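Long-range contact in FACT-Spt16 (PDB 5CE6), which belongs to the FACT histone chaperone complex as its Spt16 subunit, whose N-terminal domain is linked to H3-H4 binding and transcription: residues T85-L97 and G132-Q146. Numbering follows the deposited sequence.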
ATOM      1  N   THR A  85       4.685 -11.953  17.522  1.00 19.85           N
ATOM      2  CA  THR A  85       3.660 -11.679  18.520  1.00 22.91           C
ATOM      3  C   THR A  85       2.308 -12.150  18.002  1.00 17.28           C
ATOM      4  O   THR A  85       1.985 -11.960  16.833  1.00 18.95           O
ATOM      5  CB  THR A  85       3.601 -10.172  18.857  1.00 20.31           C
ATOM      6  OG1 THR A  85       4.832  -9.767  19.466  1.00 21.70           O
ATOM      7  CG2 THR A  85       2.460  -9.856  19.814  1.00 20.15           C
ATOM      8  N   ILE A  86       1.526 -12.778  18.876  1.00 19.82           N
ATOM      9  CA  ILE A  86       0.147 -13.133  18.560  1.00 18.01           C
ATOM     10  C   ILE A  86      -0.790 -12.311  19.447  1.00 18.09           C
ATOM     11  O   ILE A  86      -0.579 -12.219  20.653  1.00 18.82           O
ATOM     12  CB  ILE A  86      -0.099 -14.617  18.839  1.00 22.83           C
ATOM     13  CG1 ILE A  86       0.778 -15.492  17.932  1.00 19.15           C
ATOM     14  CG2 ILE A  86      -1.569 -14.962  18.681  1.00 20.50           C
ATOM     15  CD1 ILE A  86       0.969 -16.915  18.480  1.00 20.49           C
ATOM     16  N   MET A  87      -1.821 -11.718  18.854  1.00 17.44           N
ATOM     17  CA  MET A  87      -2.792 -10.956  19.634  1.00 17.60           C
ATOM     18  C   MET A  87      -4.195 -11.442  19.309  1.00 19.03           C
ATOM     19  O   MET A  87      -4.571 -11.523  18.136  1.00 18.97           O
ATOM     20  CB  MET A  87      -2.661  -9.458  19.339  1.00 16.71           C
ATOM     21  CG  MET A  87      -3.623  -8.579  20.095  1.00 25.48           C
ATOM     22  SD  MET A  87      -3.066  -6.861  20.044  1.00 24.16           S
ATOM     23  CE  MET A  87      -3.024  -6.560  18.284  1.00 28.67           C
ATOM     24  N   VAL A  88      -4.961 -11.765  20.347  1.00 18.76           N
ATOM     25  CA  VAL A  88      -6.317 -12.280  20.165  1.00 19.21           C
ATOM     26  C   VAL A  88      -7.350 -11.422  20.893  1.00 19.47           C
ATOM     27  O   VAL A  88      -7.307 -11.273  22.117  1.00 21.56           O
ATOM     28  CB  VAL A  88      -6.444 -13.738  20.643  1.00 21.90           C
ATOM     29  CG1 VAL A  88      -7.886 -14.204  20.526  1.00 22.20           C
ATOM     30  CG2 VAL A  88      -5.535 -14.646  19.824  1.00 20.70           C
ATOM     31  N   PHE A  89      -8.281 -10.874  20.125  1.00 19.52           N
ATOM     32  CA  PHE A  89      -9.335 -10.037  20.678  1.00 19.27           C
ATOM     33  C   PHE A  89     -10.556 -10.876  20.970  1.00 20.35           C
ATOM     34  O   PHE A  89     -10.978 -11.653  20.125  1.00 20.42           O
ATOM     35  CB  PHE A  89      -9.718  -8.958  19.671  1.00 18.29           C
ATOM     36  CG  PHE A  89      -8.574  -8.093  19.253  1.00 17.27           C
ATOM     37  CD1 PHE A  89      -7.807  -8.424  18.141  1.00 21.24           C
ATOM     38  CD2 PHE A  89      -8.265  -6.950  19.969  1.00 17.19           C
ATOM     39  CE1 PHE A  89      -6.744  -7.627  17.753  1.00 16.86           C
ATOM     40  CE2 PHE A  89      -7.210  -6.146  19.595  1.00 19.93           C
ATOM     41  CZ  PHE A  89      -6.445  -6.480  18.484  1.00 21.42           C
ATOM     42  N   THR A  90     -11.109 -10.738  22.173  1.00 21.29           N
ATOM     43  CA  THR A  90     -12.398 -11.335  22.492  1.00 25.15           C
ATOM     44  C   THR A  90     -13.325 -10.226  22.981  1.00 24.17           C
ATOM     45  O   THR A  90     -12.915  -9.071  23.066  1.00 28.45           O
ATOM     46  CB  THR A  90     -12.300 -12.457  23.563  1.00 23.72           C
ATOM     47  OG1 THR A  90     -12.130 -11.890  24.868  1.00 26.02           O
ATOM     48  CG2 THR A  90     -11.154 -13.411  23.275  1.00 25.88           C
ATOM     49  N   LYS A  91     -14.563 -10.573  23.307  1.00 27.17           N
ATOM     50  CA  LYS A  91     -15.520  -9.573  23.772  1.00 31.01           C
ATOM     51  C   LYS A  91     -15.020  -8.805  25.003  1.00 28.83           C
ATOM     52  O   LYS A  91     -15.207  -7.589  25.104  1.00 31.26           O
ATOM     53  CB  LYS A  91     -16.876 -10.221  24.071  1.00 36.05           C
ATOM     54  CG  LYS A  91     -18.007  -9.219  24.292  1.00 43.34           C
ATOM     55  CD  LYS A  91     -19.359  -9.834  23.967  1.00 48.97           C
ATOM     56  CE  LYS A  91     -20.231  -8.864  23.172  1.00 52.34           C
ATOM     57  NZ  LYS A  91     -20.931  -9.536  22.035  1.00 50.88           N
ATOM     58  N   LYS A  92     -14.361  -9.507  25.919  1.00 31.60           N
ATOM     59  CA  LYS A  92     -14.008  -8.919  27.209  1.00 29.71           C
ATOM     60  C   LYS A  92     -12.512  -8.908  27.503  1.00 28.40           C
ATOM     61  O   LYS A  92     -12.083  -8.338  28.504  1.00 25.44           O
ATOM     62  CB  LYS A  92     -14.743  -9.648  28.334  1.00 39.84           C
ATOM     63  CG  LYS A  92     -16.250  -9.651  28.170  1.00 46.80           C
ATOM     64  CD  LYS A  92     -16.783  -8.231  28.097  1.00 48.05           C
ATOM     65  CE  LYS A  92     -16.538  -7.483  29.399  1.00 56.87           C
ATOM     66  NZ  LYS A  92     -16.801  -6.019  29.258  1.00 61.74           N
ATOM     67  N   GLN A  93     -11.723  -9.545  26.643  1.00 26.04           N
ATOM     68  CA  GLN A  93     -10.282  -9.639  26.862  1.00 28.83           C
ATOM     69  C   GLN A  93      -9.486  -9.456  25.576  1.00 27.98           C
ATOM     70  O   GLN A  93     -10.004  -9.664  24.477  1.00 25.52           O
ATOM     71  CB  GLN A  93      -9.916 -10.998  27.468  1.00 28.76           C
ATOM     72  CG  GLN A  93     -10.633 -11.342  28.764  1.00 26.41           C
ATOM     73  CD  GLN A  93     -10.194 -12.678  29.327  1.00 40.37           C
ATOM     74  OE1 GLN A  93     -10.290 -13.708  28.659  1.00 36.89           O
ATOM     75  NE2 GLN A  93      -9.700 -12.667  30.559  1.00 43.19           N
ATOM     76  N   ILE A  94      -8.223  -9.065  25.720  1.00 22.06           N
ATOM     77  CA  ILE A  94      -7.271  -9.123  24.611  1.00 20.98           C
ATOM     78  C   ILE A  94      -6.074  -9.916  25.108  1.00 25.28           C
ATOM     79  O   ILE A  94      -5.437  -9.519  26.073  1.00 21.91           O
ATOM     80  CB  ILE A  94      -6.797  -7.731  24.184  1.00 20.01           C
ATOM     81  CG1 ILE A  94      -7.995  -6.870  23.768  1.00 23.01           C
ATOM     82  CG2 ILE A  94      -5.808  -7.832  23.014  1.00 18.97           C
ATOM     83  CD1 ILE A  94      -7.626  -5.481  23.285  1.00 21.58           C
ATOM     84  N   HIS A  95      -5.784 -11.038  24.459  1.00 21.40           N
ATOM     85  CA  HIS A  95      -4.655 -11.865  24.854  1.00 21.93           C
ATOM     86  C   HIS A  95      -3.476 -11.601  23.941  1.00 20.95           C
ATOM     87  O   HIS A  95      -3.635 -11.518  22.731  1.00 20.86           O
ATOM     88  CB  HIS A  95      -5.043 -13.341  24.801  1.00 22.76           C
ATOM     89  CG  HIS A  95      -6.067 -13.726  25.816  1.00 23.97           C
ATOM     90  ND1 HIS A  95      -5.740 -14.314  27.021  1.00 25.22           N
ATOM     91  CD2 HIS A  95      -7.416 -13.608  25.812  1.00 26.34           C
ATOM     92  CE1 HIS A  95      -6.842 -14.539  27.712  1.00 31.90           C
ATOM     93  NE2 HIS A  95      -7.874 -14.120  26.998  1.00 28.81           N
ATOM     94  N   VAL A  96      -2.294 -11.444  24.524  1.00 21.23           N
ATOM     95  CA  VAL A  96      -1.091 -11.220  23.745  1.00 20.50           C
ATOM     96  C   VAL A  96      -0.064 -12.263  24.140  1.00 21.35           C
ATOM     97  O   VAL A  96       0.153 -12.484  25.321  1.00 22.40           O
ATOM     98  CB  VAL A  96      -0.516  -9.817  23.996  1.00 20.08           C
ATOM     99  CG1 VAL A  96       0.675  -9.559  23.096  1.00 19.48           C
ATOM    100  CG2 VAL A  96      -1.588  -8.743  23.753  1.00 20.12           C
ATOM    101  N   LEU A  97       0.536 -12.924  23.154  1.00 20.99           N
ATOM    102  CA  LEU A  97       1.639 -13.853  23.407  1.00 21.80           C
ATOM    103  C   LEU A  97       2.874 -13.225  22.786  1.00 21.15           C
ATOM    104  O   LEU A  97       2.921 -13.021  21.575  1.00 20.17           O
ATOM    105  CB  LEU A  97       1.360 -15.213  22.759  1.00 22.14           C
ATOM    106  CG  LEU A  97       2.455 -16.276  22.887  1.00 24.71           C
ATOM    107  CD1 LEU A  97       2.884 -16.418  24.331  1.00 28.89           C
ATOM    108  CD2 LEU A  97       1.959 -17.606  22.349  1.00 29.08           C
ATOM    109  N   GLY A 132       6.112 -21.596  23.029  1.00 34.65           N
ATOM    110  CA  GLY A 132       4.892 -20.877  23.366  1.00 38.94           C
ATOM    111  C   GLY A 132       3.630 -21.725  23.336  1.00 36.34           C
ATOM    112  O   GLY A 132       2.524 -21.198  23.441  1.00 31.11           O
ATOM    113  N   ALA A 133       3.798 -23.040  23.210  1.00 31.38           N
ATOM    114  CA  ALA A 133       2.669 -23.956  23.039  1.00 29.74           C
ATOM    115  C   ALA A 133       1.646 -23.914  24.175  1.00 30.42           C
ATOM    116  O   ALA A 133       0.444 -23.900  23.931  1.00 30.18           O
ATOM    117  CB  ALA A 133       3.167 -25.382  22.837  1.00 33.25           C
ATOM    118  N   SER A 134       2.115 -23.938  25.420  1.00 31.40           N
ATOM    119  CA  SER A 134       1.195 -23.882  26.554  1.00 32.16           C
ATOM    120  C   SER A 134       0.388 -22.588  26.603  1.00 30.89           C
ATOM    121  O   SER A 134      -0.794 -22.600  26.945  1.00 31.17           O
ATOM    122  CB  SER A 134       1.937 -24.099  27.874  1.00 35.21           C
ATOM    123  OG  SER A 134       2.306 -25.455  28.023  1.00 41.25           O
ATOM    124  N   SER A 135       1.022 -21.472  26.264  1.00 29.62           N
ATOM    125  CA  SER A 135       0.318 -20.193  26.233  1.00 28.43           C
ATOM    126  C   SER A 135      -0.732 -20.146  25.129  1.00 27.53           C
ATOM    127  O   SER A 135      -1.789 -19.551  25.304  1.00 27.58           O
ATOM    128  CB  SER A 135       1.299 -19.030  26.087  1.00 32.50           C
ATOM    129  OG  SER A 135       2.082 -18.886  27.258  1.00 37.07           O
ATOM    130  N   MET A 136      -0.447 -20.777  23.994  1.00 27.24           N
ATOM    131  CA  MET A 136      -1.433 -20.843  22.923  1.00 26.57           C
ATOM    132  C   MET A 136      -2.653 -21.639  23.378  1.00 29.88           C
ATOM    133  O   MET A 136      -3.789 -21.252  23.099  1.00 29.38           O
ATOM    134  CB  MET A 136      -0.831 -21.457  21.660  1.00 26.26           C
ATOM    135  CG  MET A 136       0.394 -20.730  21.137  1.00 30.38           C
ATOM    136  SD  MET A 136       1.007 -21.464  19.594  1.00 26.17           S
ATOM    137  CE  MET A 136       2.492 -20.502  19.328  1.00 24.02           C
ATOM    138  N   ASP A 137      -2.418 -22.744  24.089  1.00 30.35           N
ATOM    139  CA  ASP A 137      -3.512 -23.553  24.619  1.00 30.59           C
ATOM    140  C   ASP A 137      -4.367 -22.752  25.604  1.00 34.99           C
ATOM    141  O   ASP A 137      -5.591 -22.866  25.611  1.00 31.01           O
ATOM    142  CB  ASP A 137      -2.980 -24.818  25.306  1.00 32.33           C
ATOM    143  CG  ASP A 137      -2.361 -25.804  24.330  1.00 32.64           C
ATOM    144  OD1 ASP A 137      -2.649 -25.713  23.121  1.00 31.74           O
ATOM    145  OD2 ASP A 137      -1.588 -26.679  24.782  1.00 33.87           O
ATOM    146  N   ALA A 138      -3.716 -21.950  26.439  1.00 30.39           N
ATOM    147  CA  ALA A 138      -4.430 -21.122  27.411  1.00 33.76           C
ATOM    148  C   ALA A 138      -5.298 -20.085  26.699  1.00 32.86           C
ATOM    149  O   ALA A 138      -6.457 -19.872  27.062  1.00 32.23           O
ATOM    150  CB  ALA A 138      -3.454 -20.442  28.344  1.00 37.59           C
ATOM    151  N   ILE A 139      -4.725 -19.438  25.693  1.00 27.74           N
ATOM    152  CA  ILE A 139      -5.465 -18.463  24.896  1.00 26.48           C
ATOM    153  C   ILE A 139      -6.675 -19.121  24.224  1.00 32.17           C
ATOM    154  O   ILE A 139      -7.780 -18.570  24.227  1.00 30.92           O
ATOM    155  CB  ILE A 139      -4.563 -17.794  23.829  1.00 27.52           C
ATOM    156  CG1 ILE A 139      -3.454 -16.979  24.497  1.00 25.39           C
ATOM    157  CG2 ILE A 139      -5.382 -16.912  22.921  1.00 28.59           C
ATOM    158  CD1 ILE A 139      -2.556 -16.241  23.520  1.00 24.36           C
ATOM    159  N   ILE A 140      -6.460 -20.308  23.664  1.00 28.80           N
ATOM    160  CA  ILE A 140      -7.530 -21.055  23.010  1.00 28.97           C
ATOM    161  C   ILE A 140      -8.640 -21.446  23.997  1.00 31.14           C
ATOM    162  O   ILE A 140      -9.827 -21.381  23.662  1.00 35.29           O
ATOM    163  CB  ILE A 140      -6.960 -22.269  22.229  1.00 34.68           C
ATOM    164  CG1 ILE A 140      -6.271 -21.784  20.945  1.00 32.47           C
ATOM    165  CG2 ILE A 140      -8.055 -23.272  21.897  1.00 34.41           C
ATOM    166  CD1 ILE A 140      -5.099 -22.649  20.491  1.00 40.76           C
ATOM    167  N   ARG A 141      -8.262 -21.809  25.223  1.00 30.47           N
ATOM    168  CA  ARG A 141      -9.248 -22.076  26.274  1.00 31.85           C
ATOM    169  C   ARG A 141     -10.074 -20.843  26.648  1.00 38.58           C
ATOM    170  O   ARG A 141     -11.274 -20.948  26.903  1.00 37.12           O
ATOM    171  CB  ARG A 141      -8.579 -22.641  27.530  1.00 33.11           C
ATOM    172  CG  ARG A 141      -8.084 -24.070  27.388  1.00 39.20           C
ATOM    173  CD  ARG A 141      -7.845 -24.701  28.756  1.00 41.59           C
ATOM    174  NE  ARG A 141      -6.921 -23.909  29.562  1.00 42.32           N
ATOM    175  CZ  ARG A 141      -5.596 -24.000  29.493  1.00 43.73           C
ATOM    176  NH1 ARG A 141      -5.022 -24.853  28.653  1.00 35.30           N
ATOM    177  NH2 ARG A 141      -4.840 -23.234  30.266  1.00 46.97           N
ATOM    178  N   ALA A 142      -9.429 -19.682  26.693  1.00 34.44           N
ATOM    179  CA  ALA A 142     -10.124 -18.442  27.038  1.00 35.77           C
ATOM    180  C   ALA A 142     -11.154 -18.072  25.980  1.00 38.41           C
ATOM    181  O   ALA A 142     -12.264 -17.663  26.309  1.00 46.67           O
ATOM    182  CB  ALA A 142      -9.136 -17.305  27.242  1.00 34.24           C
ATOM    183  N   ILE A 143     -10.773 -18.201  24.711  1.00 33.37           N
ATOM    184  CA  ILE A 143     -11.686 -17.974  23.595  1.00 38.71           C
ATOM    185  C   ILE A 143     -12.948 -18.821  23.759  1.00 41.24           C
ATOM    186  O   ILE A 143     -14.068 -18.320  23.633  1.00 42.43           O
ATOM    187  CB  ILE A 143     -11.016 -18.318  22.244  1.00 30.63           C
ATOM    188  CG1 ILE A 143      -9.861 -17.360  21.940  1.00 29.56           C
ATOM    189  CG2 ILE A 143     -12.028 -18.291  21.104  1.00 34.22           C
ATOM    190  CD1 ILE A 143      -9.037 -17.770  20.731  1.00 30.90           C
ATOM    191  N   ARG A 144     -12.753 -20.106  24.043  1.00 39.72           N
ATOM    192  CA  ARG A 144     -13.862 -21.024  24.281  1.00 41.00           C
ATOM    193  C   ARG A 144     -14.697 -20.583  25.479  1.00 43.90           C
ATOM    194  O   ARG A 144     -15.929 -20.609  25.434  1.00 43.31           O
ATOM    195  CB  ARG A 144     -13.337 -22.447  24.506  1.00 41.67           C
ATOM    196  N   ALA A 145     -14.018 -20.176  26.547  1.00 45.20           N
ATOM    197  CA  ALA A 145     -14.690 -19.753  27.773  1.00 48.84           C
ATOM    198  C   ALA A 145     -15.631 -18.581  27.514  1.00 51.92           C
ATOM    199  O   ALA A 145     -16.764 -18.565  28.002  1.00 50.62           O
ATOM    200  CB  ALA A 145     -13.675 -19.390  28.833  1.00 50.39           C
ATOM    201  N   GLN A 146     -15.148 -17.598  26.758  1.00 51.87           N
ATOM    202  CA  GLN A 146     -15.971 -16.461  26.356  1.00 55.51           C
ATOM    203  C   GLN A 146     -17.110 -16.942  25.460  1.00 53.25           C
ATOM    204  O   GLN A 146     -16.952 -17.090  24.244  1.00 57.72           O
ATOM    205  CB  GLN A 146     -15.124 -15.398  25.655  1.00 59.35           C
ATOM    206  CG  GLN A 146     -13.861 -15.024  26.422  1.00 63.31           C
ATOM    207  CD  GLN A 146     -13.877 -13.605  26.960  1.00 65.95           C
ATOM    208  OE1 GLN A 146     -12.826 -12.987  27.130  1.00 63.42           O
ATOM    209  NE2 GLN A 146     -15.069 -13.086  27.240  1.00 65.27           N
TER
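Helix 133-145 lies lengthwise over the hairpin of strands 85-89 and 93-97, its axis 9.5 Å from that of strand 93-97 and nearly antiparallel to it (170°), while it runs almost parallel to strand 85-89. I139 sits mid-helix and serves both strands: its CG2 branch packs on V88 CG2 at 3.8 Å, while the CG1-CD1 arm reaches H95 CB and L97 CB. One turn on, I143 brings CD1 to V88 CG1 (3.8 Å), the two side chains crossing at about a right angle. Near the start of the helix, L97 forks against the first turn. With CG anti to the backbone N (chi1 177°), it sends CD1 to S135 CB at 3.5 Å and CD2 to M136 CG at 3.7 Å. M136 then stretches on, its CE meeting I86 CD1. A142 CB rests obliquely against the H95 imidazole, 3.4 Å from NE2. That nitrogen donates to Q93 OE1 (3.0 Å) from above the carbonyl plane, and ND1 is hydrogen-bonded to H124 NE2 of strand 120-125, so the ring is held at both nitrogens. At the turn, T90 OG1 accepts from Q93 N in an ST motif, and the Q146 side chain crosses T90 at about a right angle. The helix covers the hairpin part of one face of the lobe's six-stranded mixed sheet, beside helix 168-179, whose W173 touches I86 and V88; helices 26-42 and 69-78 pack on the opposite face, against F89.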